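Local coordinates for uncharacterized hypothetical protein (Bacteroides uniformis, PDB 4EIU) that is of unknown function but belongs to the DUF3823 family, with an N-terminal domain of the transthyretin-like clan, at residues A[113-118]-A[134-139]; A[36-41]-A[48-53]. One frame throughout, in Å; residues are numbered along the deposited sequence.

Contact 1 (A[113-118]-A[134-139])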
ATOM      1  N   PRO A 113      -3.339  -8.139  -0.803  1.00 39.30           N
ATOM      2  CA  PRO A 113      -3.238  -6.996   0.087  1.00 37.92           C
ATOM      3  C   PRO A 113      -3.743  -7.386   1.475  1.00 39.38           C
ATOM      4  O   PRO A 113      -4.618  -8.191   1.584  1.00 37.50           O
ATOM      5  CB  PRO A 113      -4.187  -5.961  -0.532  1.00 39.88           C
ATOM      6  CG  PRO A 113      -5.141  -6.751  -1.358  1.00 44.52           C
ATOM      7  CD  PRO A 113      -4.427  -8.002  -1.784  1.00 38.55           C
ATOM      8  N   PHE A 114      -3.199  -6.760   2.512  1.00 38.83           N
ATOM      9  CA  PHE A 114      -3.598  -7.106   3.854  1.00 38.13           C
ATOM     10  C   PHE A 114      -5.050  -6.702   4.137  1.00 43.00           C
ATOM     11  O   PHE A 114      -5.783  -7.434   4.793  1.00 41.37           O
ATOM     12  CB  PHE A 114      -2.711  -6.390   4.869  1.00 39.64           C
ATOM     13  CG  PHE A 114      -1.252  -6.688   4.747  1.00 39.88           C
ATOM     14  CD1 PHE A 114      -0.809  -7.969   4.507  1.00 35.25           C
ATOM     15  CD2 PHE A 114      -0.316  -5.693   4.922  1.00 34.75           C
ATOM     16  CE1 PHE A 114       0.547  -8.248   4.425  1.00 36.93           C
ATOM     17  CE2 PHE A 114       1.041  -5.967   4.837  1.00 36.21           C
ATOM     18  CZ  PHE A 114       1.470  -7.263   4.621  1.00 35.43           C
ATOM     19  N   LEU A 115      -5.433  -5.527   3.653  1.00 40.52           N
ATOM     20  CA  LEU A 115      -6.740  -4.878   3.925  1.00 43.60           C
ATOM     21  C   LEU A 115      -7.306  -4.224   2.673  1.00 43.62           C
ATOM     22  O   LEU A 115      -6.560  -3.772   1.804  1.00 43.55           O
ATOM     23  CB  LEU A 115      -6.582  -3.804   5.015  1.00 44.93           C
ATOM     24  CG  LEU A 115      -6.034  -4.228   6.400  1.00 43.21           C
ATOM     25  CD1 LEU A 115      -5.796  -3.020   7.332  1.00 45.98           C
ATOM     26  CD2 LEU A 115      -6.988  -5.211   7.107  1.00 42.19           C
ATOM     27  N   ASN A 116      -8.628  -4.207   2.590  1.00 46.69           N
ATOM     28  CA  ASN A 116      -9.351  -3.391   1.661  1.00 48.99           C
ATOM     29  C   ASN A 116     -10.007  -2.276   2.439  1.00 53.41           C
ATOM     30  O   ASN A 116     -10.604  -2.511   3.503  1.00 48.39           O
ATOM     31  CB  ASN A 116     -10.400  -4.227   0.941  1.00 50.97           C
ATOM     32  CG  ASN A 116      -9.789  -5.267   0.037  1.00 52.97           C
ATOM     33  OD1 ASN A 116      -8.752  -5.039  -0.576  1.00 53.49           O
ATOM     34  ND2 ASN A 116     -10.450  -6.397  -0.088  1.00 57.91           N
ATOM     35  N   VAL A 117      -9.909  -1.071   1.912  1.00 47.78           N
ATOM     36  CA  VAL A 117     -10.383   0.120   2.614  1.00 49.60           C
ATOM     37  C   VAL A 117     -11.192   0.958   1.654  1.00 55.92           C
ATOM     38  O   VAL A 117     -10.701   1.306   0.590  1.00 53.43           O
ATOM     39  CB  VAL A 117      -9.209   0.979   3.130  1.00 48.84           C
ATOM     40  CG1 VAL A 117      -9.738   2.192   3.919  1.00 48.96           C
ATOM     41  CG2 VAL A 117      -8.211   0.137   3.930  1.00 46.77           C
ATOM     42  N   GLU A 118     -12.425   1.294   2.031  1.00 57.90           N
ATOM     43  CA  GLU A 118     -13.290   2.076   1.149  1.00 64.03           C
ATOM     44  C   GLU A 118     -14.098   3.076   1.948  1.00 68.29           C
ATOM     45  O   GLU A 118     -14.345   2.886   3.145  1.00 65.75           O
ATOM     46  CB  GLU A 118     -14.245   1.150   0.393  1.00 65.25           C
ATOM     47  CG  GLU A 118     -15.181   0.372   1.326  1.00 79.31           C
ATOM     48  CD  GLU A 118     -15.862  -0.808   0.663  1.00 95.31           C
ATOM     49  OE1 GLU A 118     -16.428  -0.621  -0.441  1.00 87.45           O
ATOM     50  OE2 GLU A 118     -15.861  -1.914   1.270  1.00 87.94           O
ATOM     51  N   VAL A 134     -15.978   4.965   6.872  1.00 70.17           N
ATOM     52  CA  VAL A 134     -14.911   4.114   6.315  1.00 65.72           C
ATOM     53  C   VAL A 134     -15.203   2.654   6.627  1.00 69.88           C
ATOM     54  O   VAL A 134     -15.592   2.319   7.759  1.00 69.43           O
ATOM     55  CB  VAL A 134     -13.512   4.473   6.878  1.00 64.83           C
ATOM     56  CG1 VAL A 134     -12.443   3.527   6.330  1.00 60.68           C
ATOM     57  CG2 VAL A 134     -13.134   5.904   6.513  1.00 66.32           C
ATOM     58  N   ARG A 135     -15.019   1.777   5.638  1.00 67.50           N
ATOM     59  CA  ARG A 135     -15.184   0.343   5.881  1.00 69.76           C
ATOM     60  C   ARG A 135     -13.870  -0.394   5.621  1.00 64.62           C
ATOM     61  O   ARG A 135     -13.371  -0.382   4.505  1.00 56.44           O
ATOM     62  CB  ARG A 135     -16.310  -0.241   5.032  1.00 70.49           C
ATOM     63  CG  ARG A 135     -16.582  -1.703   5.358  1.00 75.46           C
ATOM     64  CD  ARG A 135     -17.292  -2.440   4.239  1.00 83.30           C
ATOM     65  NE  ARG A 135     -18.704  -2.173   4.310  1.00 93.04           N
ATOM     66  CZ  ARG A 135     -19.465  -1.569   3.393  1.00 95.13           C
ATOM     67  NH1 ARG A 135     -19.008  -1.151   2.219  1.00 98.75           N
ATOM     68  NH2 ARG A 135     -20.739  -1.405   3.670  1.00 86.37           N
ATOM     69  N   VAL A 136     -13.320  -1.035   6.655  1.00 58.33           N
ATOM     70  CA  VAL A 136     -12.111  -1.854   6.519  1.00 57.30           C
ATOM     71  C   VAL A 136     -12.442  -3.349   6.548  1.00 55.13           C
ATOM     72  O   VAL A 136     -13.143  -3.845   7.447  1.00 54.44           O
ATOM     73  CB  VAL A 136     -11.072  -1.517   7.606  1.00 55.63           C
ATOM     74  CG1 VAL A 136      -9.807  -2.383   7.452  1.00 50.57           C
ATOM     75  CG2 VAL A 136     -10.738  -0.025   7.559  1.00 53.63           C
ATOM     76  N   THR A 137     -11.928  -4.077   5.566  1.00 50.29           N
ATOM     77  CA  THR A 137     -12.057  -5.551   5.539  1.00 51.96           C
ATOM     78  C   THR A 137     -10.723  -6.208   5.235  1.00 50.37           C
ATOM     79  O   THR A 137      -9.810  -5.572   4.707  1.00 47.21           O
ATOM     80  CB  THR A 137     -13.108  -6.027   4.493  1.00 51.47           C
ATOM     81  OG1 THR A 137     -12.839  -5.397   3.241  1.00 59.43           O
ATOM     82  CG2 THR A 137     -14.568  -5.695   4.925  1.00 56.59           C
ATOM     83  N   ARG A 138     -10.596  -7.488   5.568  1.00 50.06           N
ATOM     84  CA  ARG A 138      -9.402  -8.265   5.205  1.00 48.49           C
ATOM     85  C   ARG A 138      -9.247  -8.380   3.690  1.00 44.80           C
ATOM     86  O   ARG A 138     -10.206  -8.677   2.996  1.00 50.20           O
ATOM     87  CB  ARG A 138      -9.484  -9.660   5.811  1.00 46.84           C
ATOM     88  CG  ARG A 138      -9.467  -9.704   7.323  1.00 53.42           C
ATOM     89  CD  ARG A 138      -8.140  -9.221   7.893  1.00 47.83           C
ATOM     90  NE  ARG A 138      -8.134  -9.281   9.353  1.00 52.10           N
ATOM     91  CZ  ARG A 138      -7.145  -8.801  10.106  1.00 53.59           C
ATOM     92  NH1 ARG A 138      -6.088  -8.285   9.542  1.00 45.41           N
ATOM     93  NH2 ARG A 138      -7.189  -8.858  11.432  1.00 46.48           N
ATOM     94  N   GLY A 139      -8.055  -8.139   3.172  1.00 45.12           N
ATOM     95  CA  GLY A 139      -7.835  -8.246   1.733  1.00 46.87           C
ATOM     96  C   GLY A 139      -7.477  -9.678   1.340  1.00 45.06           C
ATOM     97  O   GLY A 139      -7.556 -10.046   0.161  1.00 45.25           O
TER
HETATM   98  O   HOH W   1      -4.903  -8.854   6.922  1.00 40.09           O
HETATM   99  O   HOH W   2      -9.254  -8.940  -1.608  1.00 46.58           O
HETATM  100  O   HOH W   3     -13.193  -6.886   1.192  1.00 70.33           O
HETATM  101  O   HOH W   4     -13.636  -2.692   2.927  1.00 52.31           O
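F114 O is gripped by two donors: G139 N at 2.9 Å and a water that R138 NH1 also holds, while R138 NH2 is salt-bridged to E196. G139 N comes from above the carbonyl plane, not along a lone pair, at the open end of an antiparallel beta hairpin of strands 115-126 and 129-138. N116 and T137, then E118 and R135, form hydrogen-bonded pairs, with N116 N to T137 O and R135 N to E118 O both at 2.8 Å. V117 and V136 lie between them on the opposite face, which packs on strands 162-170 and 216-225; there V117 CG1 reaches V134 CG1 at 3.9 Å. On the polar face E118 and R135 run side by side. With chi1 at 62°, E118 CG is tucked between its own N and C; OE2 lies against R135 CD, 3.3 Å away, and meets NH1 at the guanidinium edge in a weak salt bridge of 3.4 Å, planes 77° apart. Without this carboxylate, as with an alanine here, the R135 guanidinium would probably lose its charged mate and be free to swing. One water joins E118 OE2, R135 O and T137 OG1, and another bridges T137 OG1, at 2.6 Å, to N116 ND2.

Contact 2 (A[36-41]-A[48-53])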
ATOM      1  N   VAL A  36       9.568  -0.823  -5.899  1.00 36.44           N
ATOM      2  CA  VAL A  36       9.953  -1.615  -7.064  1.00 38.01           C
ATOM      3  C   VAL A  36      11.482  -1.619  -7.130  1.00 41.10           C
ATOM      4  O   VAL A  36      12.140  -0.560  -7.149  1.00 40.24           O
ATOM      5  CB  VAL A  36       9.364  -1.040  -8.385  1.00 39.49           C
ATOM      6  CG1 VAL A  36       9.665  -1.973  -9.564  1.00 34.98           C
ATOM      7  CG2 VAL A  36       7.844  -0.800  -8.233  1.00 35.77           C
ATOM      8  N   ARG A  37      12.047  -2.823  -7.219  1.00 37.70           N
ATOM      9  CA  ARG A  37      13.504  -3.031  -7.293  1.00 37.15           C
ATOM     10  C   ARG A  37      13.848  -3.905  -8.479  1.00 40.87           C
ATOM     11  O   ARG A  37      13.413  -5.094  -8.560  1.00 40.66           O
ATOM     12  CB  ARG A  37      13.988  -3.676  -5.968  1.00 42.11           C
ATOM     13  CG  ARG A  37      15.429  -4.140  -5.961  1.00 47.07           C
ATOM     14  CD  ARG A  37      15.854  -4.630  -4.585  1.00 43.97           C
ATOM     15  NE  ARG A  37      15.848  -3.533  -3.622  1.00 41.87           N
ATOM     16  CZ  ARG A  37      16.047  -3.694  -2.326  1.00 52.97           C
ATOM     17  NH1 ARG A  37      16.321  -4.906  -1.853  1.00 51.97           N
ATOM     18  NH2 ARG A  37      16.014  -2.647  -1.503  1.00 48.05           N
ATOM     19  N   LEU A  38      14.643  -3.330  -9.365  1.00 41.97           N
ATOM     20  CA  LEU A  38      15.111  -3.958 -10.580  1.00 43.03           C
ATOM     21  C   LEU A  38      16.584  -4.296 -10.430  1.00 47.77           C
ATOM     22  O   LEU A  38      17.420  -3.404 -10.303  1.00 44.35           O
ATOM     23  CB  LEU A  38      14.917  -3.002 -11.788  1.00 41.44           C
ATOM     24  CG  LEU A  38      13.528  -2.324 -11.990  1.00 49.03           C
ATOM     25  CD1 LEU A  38      13.484  -1.325 -13.170  1.00 47.20           C
ATOM     26  CD2 LEU A  38      12.415  -3.332 -12.133  1.00 45.46           C
ATOM     27  N   THR A  39      16.905  -5.588 -10.491  1.00 49.54           N
ATOM     28  CA  THR A  39      18.289  -6.078 -10.466  1.00 47.61           C
ATOM     29  C   THR A  39      18.606  -6.745 -11.788  1.00 50.29           C
ATOM     30  O   THR A  39      17.894  -7.658 -12.212  1.00 49.66           O
ATOM     31  CB  THR A  39      18.462  -7.109  -9.340  1.00 48.99           C
ATOM     32  OG1 THR A  39      17.856  -6.608  -8.155  1.00 43.08           O
ATOM     33  CG2 THR A  39      19.917  -7.429  -9.031  1.00 48.38           C
ATOM     34  N   GLU A  40      19.666  -6.293 -12.449  1.00 50.81           N
ATOM     35  CA  GLU A  40      20.123  -6.922 -13.668  1.00 54.57           C
ATOM     36  C   GLU A  40      20.805  -8.249 -13.340  1.00 55.05           C
ATOM     37  O   GLU A  40      21.698  -8.293 -12.508  1.00 56.85           O
ATOM     38  CB  GLU A  40      21.110  -6.075 -14.462  1.00 60.60           C
ATOM     39  CG  GLU A  40      21.051  -6.506 -15.911  1.00 63.95           C
ATOM     40  CD  GLU A  40      22.193  -6.049 -16.754  1.00 73.33           C
ATOM     41  OE1 GLU A  40      22.953  -5.134 -16.347  1.00 67.60           O
ATOM     42  OE2 GLU A  40      22.292  -6.637 -17.846  1.00 67.97           O
ATOM     43  N   LEU A  41      20.375  -9.305 -14.022  1.00 56.47           N
ATOM     44  CA  LEU A  41      20.897 -10.646 -13.789  1.00 59.86           C
ATOM     45  C   LEU A  41      22.056 -10.866 -14.707  1.00 65.58           C
ATOM     46  O   LEU A  41      22.024 -10.458 -15.870  1.00 70.59           O
ATOM     47  CB  LEU A  41      19.824 -11.707 -14.029  1.00 62.58           C
ATOM     48  CG  LEU A  41      18.594 -11.573 -13.148  1.00 60.81           C
ATOM     49  CD1 LEU A  41      17.485 -12.475 -13.675  1.00 63.73           C
ATOM     50  CD2 LEU A  41      18.873 -11.867 -11.676  1.00 63.00           C
ATOM     51  N   GLN A  48      22.188  -3.697  -9.424  1.00 54.67           N
ATOM     52  CA  GLN A  48      21.041  -2.784  -9.409  1.00 49.98           C
ATOM     53  C   GLN A  48      21.494  -1.415  -9.962  1.00 50.88           C
ATOM     54  O   GLN A  48      22.216  -0.681  -9.291  1.00 55.86           O
ATOM     55  CB  GLN A  48      20.486  -2.659  -7.998  1.00 50.52           C
ATOM     56  CG  GLN A  48      19.234  -1.832  -7.987  1.00 46.51           C
ATOM     57  CD  GLN A  48      18.509  -1.817  -6.682  1.00 47.46           C
ATOM     58  OE1 GLN A  48      18.751  -2.635  -5.816  1.00 45.97           O
ATOM     59  NE2 GLN A  48      17.549  -0.913  -6.567  1.00 45.41           N
ATOM     60  N   HIS A  49      21.129  -1.115 -11.201  1.00 51.56           N
ATOM     61  CA  HIS A  49      21.450   0.187 -11.824  1.00 52.30           C
ATOM     62  C   HIS A  49      20.471   1.276 -11.434  1.00 54.68           C
ATOM     63  O   HIS A  49      20.854   2.446 -11.378  1.00 55.98           O
ATOM     64  CB  HIS A  49      21.465   0.097 -13.342  1.00 55.07           C
ATOM     65  CG  HIS A  49      22.341  -1.010 -13.888  1.00 65.29           C
ATOM     66  ND1 HIS A  49      23.679  -1.010 -13.756  1.00 67.57           N
ATOM     67  CD2 HIS A  49      22.009  -2.174 -14.597  1.00 66.67           C
ATOM     68  CE1 HIS A  49      24.180  -2.116 -14.357  1.00 76.22           C
ATOM     69  NE2 HIS A  49      23.147  -2.824 -14.867  1.00 68.57           N
ATOM     70  N   ASN A  50      19.220   0.901 -11.163  1.00 48.97           N
ATOM     71  CA  ASN A  50      18.120   1.821 -10.879  1.00 48.26           C
ATOM     72  C   ASN A  50      17.784   1.805  -9.392  1.00 47.02           C
ATOM     73  O   ASN A  50      17.465   0.741  -8.841  1.00 48.12           O
ATOM     74  CB  ASN A  50      16.874   1.400 -11.656  1.00 47.20           C
ATOM     75  CG  ASN A  50      17.120   1.322 -13.142  1.00 54.02           C
ATOM     76  OD1 ASN A  50      17.355   0.246 -13.681  1.00 50.13           O
ATOM     77  ND2 ASN A  50      17.093   2.467 -13.814  1.00 47.50           N
ATOM     78  N   PRO A  51      17.886   2.963  -8.720  1.00 48.40           N
ATOM     79  CA  PRO A  51      17.409   3.026  -7.341  1.00 43.99           C
ATOM     80  C   PRO A  51      15.991   2.468  -7.185  1.00 45.17           C
ATOM     81  O   PRO A  51      15.195   2.463  -8.143  1.00 43.31           O
ATOM     82  CB  PRO A  51      17.470   4.524  -6.980  1.00 47.59           C
ATOM     83  CG  PRO A  51      18.192   5.202  -8.089  1.00 57.66           C
ATOM     84  CD  PRO A  51      18.291   4.275  -9.260  1.00 52.01           C
ATOM     85  N   ASP A  52      15.704   1.921  -6.002  1.00 39.09           N
ATOM     86  CA  ASP A  52      14.380   1.529  -5.694  1.00 39.31           C
ATOM     87  C   ASP A  52      13.448   2.693  -6.019  1.00 41.17           C
ATOM     88  O   ASP A  52      13.763   3.840  -5.706  1.00 39.58           O
ATOM     89  CB  ASP A  52      14.215   1.225  -4.214  1.00 38.43           C
ATOM     90  CG  ASP A  52      15.011   0.008  -3.757  1.00 44.56           C
ATOM     91  OD1 ASP A  52      15.523  -0.735  -4.622  1.00 46.31           O
ATOM     92  OD2 ASP A  52      15.120  -0.173  -2.518  1.00 43.17           O
ATOM     93  N   PHE A  53      12.310   2.396  -6.617  1.00 38.80           N
ATOM     94  CA  PHE A  53      11.351   3.454  -6.978  1.00 40.15           C
ATOM     95  C   PHE A  53       9.977   3.007  -6.611  1.00 40.57           C
ATOM     96  O   PHE A  53       9.809   1.855  -6.184  1.00 37.58           O
ATOM     97  CB  PHE A  53      11.494   3.922  -8.435  1.00 39.83           C
ATOM     98  CG  PHE A  53      11.203   2.874  -9.464  1.00 40.21           C
ATOM     99  CD1 PHE A  53      12.225   2.067  -9.952  1.00 38.89           C
ATOM    100  CD2 PHE A  53       9.938   2.728  -9.997  1.00 38.60           C
ATOM    101  CE1 PHE A  53      11.970   1.101 -10.917  1.00 41.75           C
ATOM    102  CE2 PHE A  53       9.678   1.727 -10.923  1.00 44.83           C
ATOM    103  CZ  PHE A  53      10.699   0.919 -11.397  1.00 41.44           C
TER
HETATM  104  O   HOH W   5      14.788  -0.363  -9.011  1.00 41.43           O
HETATM  105  O   HOH W   6      18.447  -1.902 -12.205  1.00 44.19           O
HETATM  106  O   HOH W   7      19.238  -5.515  -6.088  1.00 47.20           O
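R37 grips D52 side-on with two nitrogens, NE to OD1 at 3.0 Å and NH2 to OD2 at 2.8 Å, in a salt bridge whose planes are nearly coplanar, where the loop after strand 35-40 returns beside it. The bend at chi3 (-65°) turns the guanidinium edge onto the carboxylate. D52 OD1 also accepts Q48 NE2 at 2.8 Å, from the face opposite R37 NE; the same amide nitrogen donates to N50 O, so Q48 braces the loop from within. A separate polar contact lies at the far end, where H49 NE2 donates to E40 OE1 at 2.8 Å, in the plane of the imidazole and on the anti side of the carboxylate.

Apolar contact centres on F53. V36 CB lies over one face of its ring in a CH-pi contact, 3.9 Å from the centroid, while L38 CD1 meets the ring edge at CE1, 3.6 Å away.

Between the two segments the backbone bonds are those of V36 and F53, an antiparallel hydrogen-bonded pair with V36 N to F53 O at 2.7 Å. Around L38 and N50 waters bridge the chains: one links L38 N to N50 O, another L38 O to N50 N and OD1. Farther on, E40 meets the backbone of V47.

On its other edge strand 35-40 pairs with strand 69-76, where V36 packs on I75 and L38 on V73, while N50 ND2 is held by K65 O of strand 65-66.

The two contacts hold different elements, on opposite sides of the chain's centre, about 30 Å apart between their centres and with nearest atoms about 15 Å apart. Contact 1 lies nearer the middle of the chain, and half of its touching residues are buried; it joins two regular strands of a three-stranded sheet, so main-chain bonds dominate and its single salt bridge is weak. Contact 2 lies farther out, within the family's N-terminal domain, at the border of a five-stranded sheet. There a loop meets a strand with one bridge pair, and side chains do most of the joining through a bidentate salt bridge, a histidine-carboxylate bond and a phenylalanine ring. Both contacts use ordered waters.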